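Local coordinates for paraflagellar rod component (Trypanosoma brucei, PDB 2Q0X), which is of unknown function but adopts an alpha/beta-hydrolase fold, the scaffold of many esterases, lipases and related enzymes, at residues 18-21 / 27-30; 89-94 / 123-128; 150-153 / 159-162; 165-170 / 176-181. All blocks are in the same frame, centred on the assembly; numbering follows the deposited sequence.

Interaction 1: residues 18-21 / 27-30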
loop_
_atom_site.group_PDB
_atom_site.type_symbol
_atom_site.label_atom_id
_atom_site.label_comp_id
_atom_site.label_asym_id
_atom_site.label_seq_id
_atom_site.Cartn_x
_atom_site.Cartn_y
_atom_site.Cartn_z
ATOM N N PHE A 18 0.034 -11.855 6.460
ATOM C CA PHE A 18 1.089 -12.465 5.684
ATOM C C PHE A 18 1.215 -11.789 4.341
ATOM O O PHE A 18 0.428 -10.897 4.008
ATOM C CB PHE A 18 0.862 -13.975 5.532
ATOM C CG PHE A 18 -0.245 -14.341 4.600
ATOM C CD1 PHE A 18 -1.555 -14.311 5.022
ATOM C CD2 PHE A 18 0.029 -14.742 3.302
ATOM C CE1 PHE A 18 -2.582 -14.658 4.172
ATOM C CE2 PHE A 18 -0.992 -15.078 2.439
ATOM C CZ PHE A 18 -2.311 -15.042 2.885
ATOM N N THR A 19 2.246 -12.186 3.597
ATOM C CA THR A 19 2.442 -11.711 2.239
ATOM C C THR A 19 2.605 -12.914 1.293
ATOM O O THR A 19 3.072 -13.972 1.695
ATOM C CB THR A 19 3.671 -10.786 2.136
ATOM O OG1 THR A 19 4.849 -11.542 2.391
ATOM C CG2 THR A 19 3.602 -9.619 3.149
ATOM N N TYR A 20 2.187 -12.759 0.045
ATOM C CA TYR A 20 2.515 -13.754 -0.969
ATOM C C TYR A 20 3.207 -13.057 -2.126
ATOM O O TYR A 20 2.925 -11.893 -2.418
ATOM C CB TYR A 20 1.279 -14.553 -1.406
ATOM C CG TYR A 20 0.211 -13.750 -2.122
ATOM C CD1 TYR A 20 -0.650 -12.920 -1.411
ATOM C CD2 TYR A 20 0.057 -13.841 -3.511
ATOM C CE1 TYR A 20 -1.640 -12.191 -2.058
ATOM C CE2 TYR A 20 -0.904 -13.110 -4.168
ATOM C CZ TYR A 20 -1.768 -12.282 -3.431
ATOM O OH TYR A 20 -2.752 -11.555 -4.064
ATOM N N TYR A 21 4.140 -13.770 -2.746
ATOM C CA TYR A 21 4.993 -13.199 -3.788
ATOM C C TYR A 21 4.236 -13.098 -5.099
ATOM O O TYR A 21 3.724 -14.089 -5.619
ATOM C CB TYR A 21 6.259 -14.038 -4.015
ATOM C CG TYR A 21 7.426 -13.697 -3.120
ATOM C CD1 TYR A 21 8.383 -12.761 -3.512
ATOM C CD2 TYR A 21 7.597 -14.332 -1.895
ATOM C CE1 TYR A 21 9.474 -12.448 -2.694
ATOM C CE2 TYR A 21 8.691 -14.031 -1.066
ATOM C CZ TYR A 21 9.626 -13.093 -1.464
ATOM O OH TYR A 21 10.700 -12.805 -0.630
ATOM N N LYS A 27 5.717 -7.946 -2.897
ATOM C CA LYS A 27 4.951 -8.887 -2.098
ATOM C C LYS A 27 3.648 -8.196 -1.799
ATOM O O LYS A 27 3.614 -6.969 -1.668
ATOM C CB LYS A 27 5.622 -9.192 -0.772
ATOM C CG LYS A 27 7.038 -9.639 -0.853
ATOM C CD LYS A 27 7.557 -9.840 0.573
ATOM C CE LYS A 27 8.932 -10.457 0.572
ATOM N NZ LYS A 27 9.372 -10.868 1.934
ATOM N N ILE A 28 2.592 -8.994 -1.689
ATOM C CA ILE A 28 1.242 -8.509 -1.473
ATOM C C ILE A 28 0.803 -8.889 -0.055
ATOM O O ILE A 28 0.719 -10.078 0.272
ATOM C CB ILE A 28 0.269 -9.122 -2.504
ATOM C CG1 ILE A 28 0.756 -8.841 -3.938
ATOM C CG2 ILE A 28 -1.118 -8.583 -2.294
ATOM C CD1 ILE A 28 0.092 -9.706 -4.985
ATOM N N PRO A 29 0.566 -7.884 0.801
ATOM C CA PRO A 29 0.011 -8.120 2.118
ATOM C C PRO A 29 -1.457 -8.496 2.140
ATOM O O PRO A 29 -2.284 -7.934 1.405
ATOM C CB PRO A 29 0.183 -6.775 2.834
ATOM C CG PRO A 29 1.094 -6.008 2.029
ATOM C CD PRO A 29 0.887 -6.463 0.618
ATOM N N VAL A 30 -1.751 -9.422 3.028
ATOM C CA VAL A 30 -3.075 -9.952 3.227
ATOM C C VAL A 30 -3.312 -9.973 4.731
ATOM O O VAL A 30 -2.519 -10.536 5.481
ATOM C CB VAL A 30 -3.216 -11.408 2.663
ATOM C CG1 VAL A 30 -4.636 -11.892 2.838
ATOM C CG2 VAL A 30 -2.767 -11.503 1.180
#
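Val30 N gives its hydrogen to Phe18 O over 2.8 Å, and the same pair returns the favour from Phe18 N to Val30 O. Two residues further toward the turn, Ile28 N to Tyr20 O (3.0 Å) and Tyr20 N to Ile28 O make a second hydrogen-bonded pair. Thr19 opposite Pro29 is the non-hydrogen-bonded pair between them, and it is where a proline, which has no N-H to give, can sit without costing this hairpin a bond. This is the antiparallel hairpin of strands 13-21 and 26-33 at one end of the alpha/beta-hydrolase sheet.

Phe18, Tyr20, Ile28 and Val30 share one face. Val30 CB lies over the Phe18 ring, 4.0 Å from its centroid, a CH-pi contact. Ile28 CB lies over a face of the Tyr20 ring in the same way, while Val30 CG2 meets that ring's edge in plane, 3.5 Å from Tyr20 CE1. The first torsion of Tyr20 (chi1 65°) sets CG between the backbone N and carbonyl carbon and brings the ring across Ile28; its hydroxyl goes on to Asp93 O.

On the other face, the extended Lys27 chain runs alongside Tyr21, CG over the ring and CE 3.2 Å from Tyr21 OH. Its ammonium ends on Asp55 and Ser53 O of the second subunit. The chemistry thus divides by face: greasy rings and branches bed the hairpin on helix 87-104, and a charged arm reaches across the dimer interface.

Interaction 2: residues 89-94 / 123-128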
loop_
_atom_site.group_PDB
_atom_site.type_symbol
_atom_site.label_atom_id
_atom_site.label_comp_id
_atom_site.label_asym_id
_atom_site.label_seq_id
_atom_site.Cartn_x
_atom_site.Cartn_y
_atom_site.Cartn_z
ATOM N N HIS A 89 -3.978 -8.490 -14.762
ATOM C CA HIS A 89 -2.886 -8.973 -13.922
ATOM C C HIS A 89 -3.184 -8.814 -12.438
ATOM O O HIS A 89 -2.882 -9.714 -11.673
ATOM C CB HIS A 89 -1.573 -8.306 -14.309
ATOM C CG HIS A 89 -1.052 -8.746 -15.645
ATOM N ND1 HIS A 89 -1.673 -8.410 -16.828
ATOM C CD2 HIS A 89 0.031 -9.486 -15.986
ATOM C CE1 HIS A 89 -1.001 -8.934 -17.841
ATOM N NE2 HIS A 89 0.039 -9.590 -17.356
ATOM N N ASP A 90 -3.777 -7.689 -12.038
ATOM C CA ASP A 90 -4.305 -7.525 -10.680
ATOM C C ASP A 90 -5.266 -8.671 -10.324
ATOM O O ASP A 90 -5.149 -9.262 -9.254
ATOM C CB ASP A 90 -5.083 -6.201 -10.544
ATOM C CG ASP A 90 -4.222 -5.019 -10.067
ATOM O OD1 ASP A 90 -3.065 -5.175 -9.625
ATOM O OD2 ASP A 90 -4.759 -3.889 -10.122
ATOM N N ALA A 91 -6.223 -8.933 -11.229
ATOM C CA ALA A 91 -7.193 -10.033 -11.110
ATOM C C ALA A 91 -6.514 -11.372 -10.894
ATOM O O ALA A 91 -6.887 -12.124 -9.996
ATOM C CB ALA A 91 -8.062 -10.115 -12.375
ATOM N N GLU A 92 -5.517 -11.639 -11.724
ATOM C CA GLU A 92 -4.705 -12.833 -11.619
ATOM C C GLU A 92 -4.029 -12.974 -10.254
ATOM O O GLU A 92 -4.060 -14.043 -9.663
ATOM C CB GLU A 92 -3.661 -12.864 -12.737
ATOM C CG GLU A 92 -2.833 -14.126 -12.733
ATOM C CD GLU A 92 -2.035 -14.310 -13.996
ATOM O OE1 GLU A 92 -1.518 -13.294 -14.538
ATOM O OE2 GLU A 92 -1.900 -15.480 -14.431
ATOM N N ASP A 93 -3.416 -11.895 -9.765
ATOM C CA ASP A 93 -2.855 -11.864 -8.408
ATOM C C ASP A 93 -3.900 -12.165 -7.338
ATOM O O ASP A 93 -3.637 -12.922 -6.413
ATOM C CB ASP A 93 -2.230 -10.493 -8.107
ATOM C CG ASP A 93 -1.056 -10.185 -8.990
ATOM O OD1 ASP A 93 -0.454 -11.119 -9.528
ATOM O OD2 ASP A 93 -0.754 -8.999 -9.162
ATOM N N VAL A 94 -5.083 -11.580 -7.467
ATOM C CA VAL A 94 -6.201 -11.897 -6.568
ATOM C C VAL A 94 -6.635 -13.371 -6.649
ATOM O O VAL A 94 -6.927 -13.989 -5.612
ATOM C CB VAL A 94 -7.390 -10.929 -6.761
ATOM C CG1 VAL A 94 -8.549 -11.303 -5.821
ATOM C CG2 VAL A 94 -6.926 -9.442 -6.473
ATOM N N PHE A 123 -15.027 -8.609 -12.154
ATOM C CA PHE A 123 -15.635 -9.054 -13.408
ATOM C C PHE A 123 -14.653 -9.896 -14.211
ATOM O O PHE A 123 -15.021 -10.947 -14.757
ATOM C CB PHE A 123 -16.175 -7.883 -14.246
ATOM C CG PHE A 123 -17.416 -7.245 -13.664
ATOM C CD1 PHE A 123 -18.624 -7.928 -13.666
ATOM C CD2 PHE A 123 -17.369 -5.972 -13.089
ATOM C CE1 PHE A 123 -19.767 -7.356 -13.131
ATOM C CE2 PHE A 123 -18.510 -5.396 -12.552
ATOM C CZ PHE A 123 -19.709 -6.085 -12.576
ATOM N N GLU A 124 -13.402 -9.438 -14.241
ATOM C CA GLU A 124 -12.290 -10.159 -14.855
ATOM C C GLU A 124 -12.024 -11.507 -14.177
ATOM O O GLU A 124 -11.852 -12.533 -14.851
ATOM C CB GLU A 124 -11.045 -9.273 -14.803
ATOM C CG GLU A 124 -9.851 -9.810 -15.523
ATOM C CD GLU A 124 -10.074 -9.987 -17.008
ATOM O OE1 GLU A 124 -10.856 -9.202 -17.620
ATOM O OE2 GLU A 124 -9.447 -10.918 -17.559
ATOM N N LEU A 125 -12.012 -11.503 -12.846
ATOM C CA LEU A 125 -11.879 -12.729 -12.056
ATOM C C LEU A 125 -12.959 -13.735 -12.400
ATOM O O LEU A 125 -12.656 -14.859 -12.728
ATOM C CB LEU A 125 -11.948 -12.456 -10.540
ATOM C CG LEU A 125 -10.627 -12.368 -9.766
ATOM C CD1 LEU A 125 -10.864 -12.023 -8.283
ATOM C CD2 LEU A 125 -9.886 -13.648 -9.890
ATOM N N LEU A 126 -14.212 -13.313 -12.286
ATOM C CA LEU A 126 -15.372 -14.185 -12.468
ATOM C C LEU A 126 -15.462 -14.856 -13.849
ATOM O O LEU A 126 -16.016 -15.943 -13.962
ATOM C CB LEU A 126 -16.669 -13.429 -12.158
ATOM C CG LEU A 126 -17.102 -13.494 -10.687
ATOM C CD1 LEU A 126 -15.988 -13.169 -9.757
ATOM C CD2 LEU A 126 -18.221 -12.547 -10.440
ATOM N N GLU A 127 -14.900 -14.232 -14.882
ATOM C CA GLU A 127 -14.852 -14.843 -16.189
ATOM C C GLU A 127 -13.647 -15.768 -16.381
ATOM O O GLU A 127 -13.738 -16.711 -17.154
ATOM C CB GLU A 127 -14.959 -13.800 -17.312
ATOM C CG GLU A 127 -13.761 -12.874 -17.527
ATOM C CD GLU A 127 -13.864 -12.065 -18.844
ATOM O OE1 GLU A 127 -12.802 -11.812 -19.501
ATOM O OE2 GLU A 127 -15.011 -11.686 -19.219
ATOM N N ASN A 128 -12.547 -15.535 -15.660
ATOM C CA ASN A 128 -11.300 -16.286 -15.874
ATOM C C ASN A 128 -10.736 -17.061 -14.664
ATOM O O ASN A 128 -9.676 -17.680 -14.783
ATOM C CB ASN A 128 -10.207 -15.327 -16.380
ATOM C CG ASN A 128 -10.479 -14.808 -17.790
ATOM O OD1 ASN A 128 -10.739 -15.580 -18.717
ATOM N ND2 ASN A 128 -10.426 -13.488 -17.951
#
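Apolar packing carries most of the contact between Val94 and Leu125 and between Ala91 and Glu124. Val94 CG1 presses on Leu125 CD1 at 3.5 Å, a little tighter than ordinary van der Waals contact, and the two side chains cross at about a right angle. It is the branch anti to the backbone N (chi1 179°) that Val94 turns to the leucine. Ala91 points its methyl at the neighbouring helix, where CB rests 3.6 Å from Glu124 CG, on the aliphatic part of that side chain.

These helices, 87-104 and 119-128, flank strand 110-115 in the chain; in topology the second probably corresponds to the helix that follows the nucleophile elbow in catalytic members of the fold. Their short segments approach to 8.9 Å at a crossing angle of -64°, closest in backbone at Ala91 and Leu125. Leu125 also reaches Leu112 on the strand.

Polar backbone meets methyl at one point: Leu125 CD2 sits 3.4 Å from Ala91 O. The carboxylate of Glu124 turns aside, its chain bent at chi2 (62°), and accepts a weak hydrogen bond from Asn128 ND2 in its own helix, while OE1 has a weak one from His87 NE2.

Interaction 3: residues 150-153 / 159-162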
loop_
_atom_site.group_PDB
_atom_site.type_symbol
_atom_site.label_atom_id
_atom_site.label_comp_id
_atom_site.label_asym_id
_atom_site.label_seq_id
_atom_site.Cartn_x
_atom_site.Cartn_y
_atom_site.Cartn_z
ATOM N N PRO A 150 -20.295 14.784 -18.368
ATOM C CA PRO A 150 -19.381 14.846 -19.525
ATOM C C PRO A 150 -18.284 13.759 -19.564
ATOM O O PRO A 150 -17.697 13.522 -20.622
ATOM C CB PRO A 150 -18.766 16.251 -19.417
ATOM C CG PRO A 150 -18.955 16.642 -17.992
ATOM C CD PRO A 150 -20.248 16.020 -17.568
ATOM N N LEU A 151 -18.006 13.120 -18.429
ATOM C CA LEU A 151 -17.096 11.977 -18.394
ATOM C C LEU A 151 -17.665 10.720 -19.061
ATOM O O LEU A 151 -16.912 9.944 -19.641
ATOM C CB LEU A 151 -16.719 11.642 -16.958
ATOM C CG LEU A 151 -15.771 12.608 -16.254
ATOM C CD1 LEU A 151 -15.532 12.123 -14.830
ATOM C CD2 LEU A 151 -14.446 12.761 -17.028
ATOM N N PHE A 152 -18.989 10.535 -18.991
ATOM C CA PHE A 152 -19.627 9.278 -19.419
ATOM C C PHE A 152 -20.562 9.411 -20.624
ATOM O O PHE A 152 -21.165 8.442 -21.043
ATOM C CB PHE A 152 -20.331 8.622 -18.225
ATOM C CG PHE A 152 -19.393 8.275 -17.120
ATOM C CD1 PHE A 152 -18.474 7.243 -17.286
ATOM C CD2 PHE A 152 -19.387 9.001 -15.937
ATOM C CE1 PHE A 152 -17.595 6.919 -16.310
ATOM C CE2 PHE A 152 -18.483 8.693 -14.934
ATOM C CZ PHE A 152 -17.581 7.649 -15.124
ATOM N N THR A 153 -20.666 10.599 -21.198
ATOM C CA THR A 153 -21.256 10.741 -22.521
ATOM C C THR A 153 -20.394 9.965 -23.535
ATOM O O THR A 153 -19.196 9.771 -23.303
ATOM C CB THR A 153 -21.306 12.219 -22.965
ATOM O OG1 THR A 153 -19.972 12.730 -23.056
ATOM C CG2 THR A 153 -22.127 13.070 -21.996
ATOM N N ALA A 159 -12.951 10.264 -25.607
ATOM C CA ALA A 159 -11.876 11.192 -25.271
ATOM C C ALA A 159 -10.940 10.608 -24.207
ATOM O O ALA A 159 -9.716 10.738 -24.315
ATOM C CB ALA A 159 -12.452 12.529 -24.808
ATOM N N ARG A 160 -11.524 9.967 -23.191
ATOM C CA ARG A 160 -10.762 9.241 -22.167
ATOM C C ARG A 160 -10.023 8.044 -22.764
ATOM O O ARG A 160 -8.887 7.765 -22.384
ATOM C CB ARG A 160 -11.692 8.749 -21.050
ATOM C CG ARG A 160 -10.985 8.037 -19.911
ATOM C CD ARG A 160 -11.900 7.141 -19.103
ATOM N NE ARG A 160 -13.208 7.740 -18.834
ATOM C CZ ARG A 160 -14.373 7.279 -19.281
ATOM N NH1 ARG A 160 -14.445 6.200 -20.052
ATOM N NH2 ARG A 160 -15.499 7.898 -18.955
ATOM N N LYS A 161 -10.688 7.319 -23.664
ATOM C CA LYS A 161 -10.093 6.139 -24.314
ATOM C C LYS A 161 -8.834 6.540 -25.079
ATOM O O LYS A 161 -7.803 5.871 -24.996
ATOM C CB LYS A 161 -11.096 5.482 -25.276
ATOM C CG LYS A 161 -10.558 4.267 -26.051
ATOM C CD LYS A 161 -11.696 3.467 -26.712
ATOM C CE LYS A 161 -11.188 2.231 -27.489
ATOM N NZ LYS A 161 -10.531 2.543 -28.800
ATOM N N GLU A 162 -8.945 7.641 -25.817
ATOM C CA GLU A 162 -7.848 8.180 -26.616
ATOM C C GLU A 162 -6.722 8.678 -25.722
ATOM O O GLU A 162 -5.559 8.353 -25.951
ATOM C CB GLU A 162 -8.365 9.322 -27.498
ATOM C CG GLU A 162 -7.362 9.893 -28.479
ATOM C CD GLU A 162 -7.968 10.990 -29.332
ATOM O OE1 GLU A 162 -9.202 11.202 -29.231
ATOM O OE2 GLU A 162 -7.226 11.638 -30.106
#
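Leu151 and Arg160 bring their backbones no nearer than 7.9 Å between CA atoms, across the start of helix 154-170, so the distance is bridged by the arginine side chain. The loop 150-153 follows strand 135-143 of the central sheet, and Thr153 is the N-cap of the helix, its OG1 accepting from Gly156 N.

Arg160 leaves the helix with CG anti to the backbone N (chi1 -177°) and bends at chi3 (-42°), which swings the guanidinium back to the loop. There NH2 comes obliquely to the Phe152 ring, 3.5 Å from Phe152 CD1. Guanidinium and ring planes are 42° apart, so the pair is not a flat stack. Leu151 O is 2.6 Å from Arg160 NH2, but the angle is too poor to count it as a hydrogen bond. Leu151 CB lies over a face of the Phe152 ring, and helix 200-209 packs round the same ring through Gln201, Glu202 and Asn206.

The arginine charge thus sits close to Leu151 O, and NE makes a weak hydrogen bond to His182 O; carbonyl oxygens could help to offset that charge in a buried place where the loop meets helix 154-170.

Interaction 4: residues 165-170 / 176-181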
loop_
_atom_site.group_PDB
_atom_site.type_symbol
_atom_site.label_atom_id
_atom_site.label_comp_id
_atom_site.label_asym_id
_atom_site.label_seq_id
_atom_site.Cartn_x
_atom_site.Cartn_y
_atom_site.Cartn_z
ATOM N N GLU A 165 -4.626 5.852 -24.416
ATOM C CA GLU A 165 -3.762 5.344 -25.498
ATOM C C GLU A 165 -2.492 6.174 -25.663
ATOM O O GLU A 165 -1.407 5.622 -25.881
ATOM C CB GLU A 165 -4.514 5.338 -26.831
ATOM C CG GLU A 165 -5.571 4.270 -26.940
ATOM C CD GLU A 165 -6.456 4.435 -28.170
ATOM O OE1 GLU A 165 -6.042 5.110 -29.146
ATOM O OE2 GLU A 165 -7.572 3.873 -28.154
ATOM N N LYS A 166 -2.652 7.495 -25.574
ATOM C CA LYS A 166 -1.551 8.440 -25.724
ATOM C C LYS A 166 -0.552 8.310 -24.580
ATOM O O LYS A 166 0.657 8.286 -24.821
ATOM C CB LYS A 166 -2.084 9.875 -25.788
ATOM N N LEU A 167 -1.057 8.215 -23.346
ATOM C CA LEU A 167 -0.201 8.070 -22.159
ATOM C C LEU A 167 0.548 6.739 -22.161
ATOM O O LEU A 167 1.720 6.684 -21.801
ATOM C CB LEU A 167 -1.004 8.211 -20.863
ATOM C CG LEU A 167 -1.633 9.567 -20.522
ATOM C CD1 LEU A 167 -2.543 9.442 -19.308
ATOM C CD2 LEU A 167 -0.592 10.643 -20.274
ATOM N N MET A 168 -0.127 5.673 -22.580
ATOM C CA MET A 168 0.482 4.338 -22.623
ATOM C C MET A 168 1.618 4.264 -23.628
ATOM O O MET A 168 2.577 3.523 -23.411
ATOM C CB MET A 168 -0.562 3.264 -22.963
ATOM C CG MET A 168 -1.618 3.041 -21.878
ATOM S SD MET A 168 -0.949 2.663 -20.255
ATOM C CE MET A 168 -0.266 1.026 -20.511
ATOM N N ALA A 169 1.495 5.028 -24.715
ATOM C CA ALA A 169 2.526 5.119 -25.752
ATOM C C ALA A 169 3.735 5.925 -25.280
ATOM O O ALA A 169 4.854 5.691 -25.729
ATOM C CB ALA A 169 1.950 5.734 -27.016
ATOM N N GLU A 170 3.502 6.878 -24.383
ATOM C CA GLU A 170 4.587 7.636 -23.751
ATOM C C GLU A 170 5.264 6.876 -22.608
ATOM O O GLU A 170 6.319 7.290 -22.129
ATOM C CB GLU A 170 4.062 8.990 -23.265
ATOM C CG GLU A 170 3.553 9.862 -24.422
ATOM C CD GLU A 170 2.865 11.135 -23.959
ATOM O OE1 GLU A 170 2.143 11.083 -22.944
ATOM O OE2 GLU A 170 3.045 12.183 -24.620
ATOM N N SER A 176 -1.278 8.472 -12.458
ATOM C CA SER A 176 -2.696 8.680 -12.176
ATOM C C SER A 176 -3.098 10.157 -12.256
ATOM O O SER A 176 -4.244 10.474 -12.568
ATOM C CB SER A 176 -3.078 8.085 -10.810
ATOM O OG SER A 176 -2.665 8.899 -9.725
ATOM N N LEU A 177 -2.148 11.050 -11.974
ATOM C CA LEU A 177 -2.389 12.497 -12.042
ATOM C C LEU A 177 -2.674 12.983 -13.465
ATOM O O LEU A 177 -3.351 14.000 -13.648
ATOM C CB LEU A 177 -1.230 13.307 -11.417
ATOM C CG LEU A 177 -1.447 13.751 -9.961
ATOM C CD1 LEU A 177 -1.433 12.583 -9.001
ATOM C CD2 LEU A 177 -0.403 14.773 -9.542
ATOM N N ALA A 178 -2.163 12.254 -14.460
ATOM C CA ALA A 178 -2.471 12.528 -15.868
ATOM C C ALA A 178 -3.938 12.221 -16.231
ATOM O O ALA A 178 -4.410 12.645 -17.279
ATOM C CB ALA A 178 -1.522 11.743 -16.787
ATOM N N MET A 179 -4.643 11.494 -15.364
ATOM C CA MET A 179 -6.047 11.110 -15.593
ATOM C C MET A 179 -7.087 12.033 -14.949
ATOM O O MET A 179 -8.283 11.715 -14.970
ATOM C CB MET A 179 -6.298 9.686 -15.058
ATOM C CG MET A 179 -5.674 8.590 -15.858
ATOM S SD MET A 179 -6.187 8.639 -17.564
ATOM C CE MET A 179 -7.957 8.962 -17.464
ATOM N N LEU A 180 -6.669 13.165 -14.392
ATOM C CA LEU A 180 -7.568 13.921 -13.512
ATOM C C LEU A 180 -8.720 14.640 -14.231
ATOM O O LEU A 180 -9.787 14.817 -13.647
ATOM C CB LEU A 180 -6.794 14.904 -12.610
ATOM C CG LEU A 180 -6.489 14.414 -11.176
ATOM C CD1 LEU A 180 -5.134 13.771 -11.101
ATOM C CD2 LEU A 180 -6.560 15.559 -10.162
ATOM N N LYS A 181 -8.531 15.032 -15.487
ATOM C CA LYS A 181 -9.592 15.744 -16.203
ATOM C C LYS A 181 -10.476 14.767 -16.986
ATOM O O LYS A 181 -11.621 15.072 -17.302
ATOM C CB LYS A 181 -9.007 16.876 -17.085
ATOM C CG LYS A 181 -8.908 16.591 -18.582
ATOM C CD LYS A 181 -8.287 17.756 -19.348
ATOM C CE LYS A 181 -6.761 17.841 -19.190
ATOM N NZ LYS A 181 -6.311 18.912 -18.237
#
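Leu167 starts out from helix 154-170 toward Ala178, and the alanine methyl is turned toward it. The setting is the insertion between strands 135-143 and 227-232, the position at which alpha/beta hydrolases commonly carry a lid or cap; here a short connection leads from its first helix to a 3-10 segment, 176-179, which folds back on it.

Both leucine branches straddle the alanine methyl: CD1 is 3.6 Å from Ala178 CB and CD2 is 3.8 Å from that same carbon. Leu167 has CG anti to the carbonyl carbon (chi1 -66°) and a stretched second torsion (chi2 172°), and this carries the forked end clear of its helix to meet the 3-10 segment. The backbones stay well apart, 8.0 Å between the CA atoms of Leu167 and Ala178, so the gap is filled by one long and one very short side chain.

Met179 comes in from the next position and crosses Leu167 obliquely. Its chain curls at chi2 and chi3, and the Met179 side chain also packs on His163 and Val164. Pro189 lies against both Leu167 and Met179, so helix 189-193 packs against both. Beside this apolar patch, Ala178 O accepts a hydrogen bond from His163 NE2, a polar tie between the 3-10 segment and the helix. The segment holds its own shape through Met179 N to Ser176 O, at 3.0 Å. Met179 SD stands 4.1 Å from Leu167 CD1, about van der Waals distance for carbon and sulfur.

From the N terminus the four contacts follow one another in series, and none encloses or crosses another. Interaction 1 closes the short turn of the first hairpin. Interaction 2 spans a longer excursion that includes strand 110-115, and it touches interaction 1 where Tyr20 OH lies 2.9 Å from Asp93 O, tying the hairpin to helix 87-104. Interactions 3 and 4 come later, at the two ends of helix 154-170: one closes the helix start on its preceding loop, the other the connection after it. Their centres are 13 Å apart and they meet where Arg160 CG packs on Met179 CE. Interactions 1 and 4 also touch the second subunit.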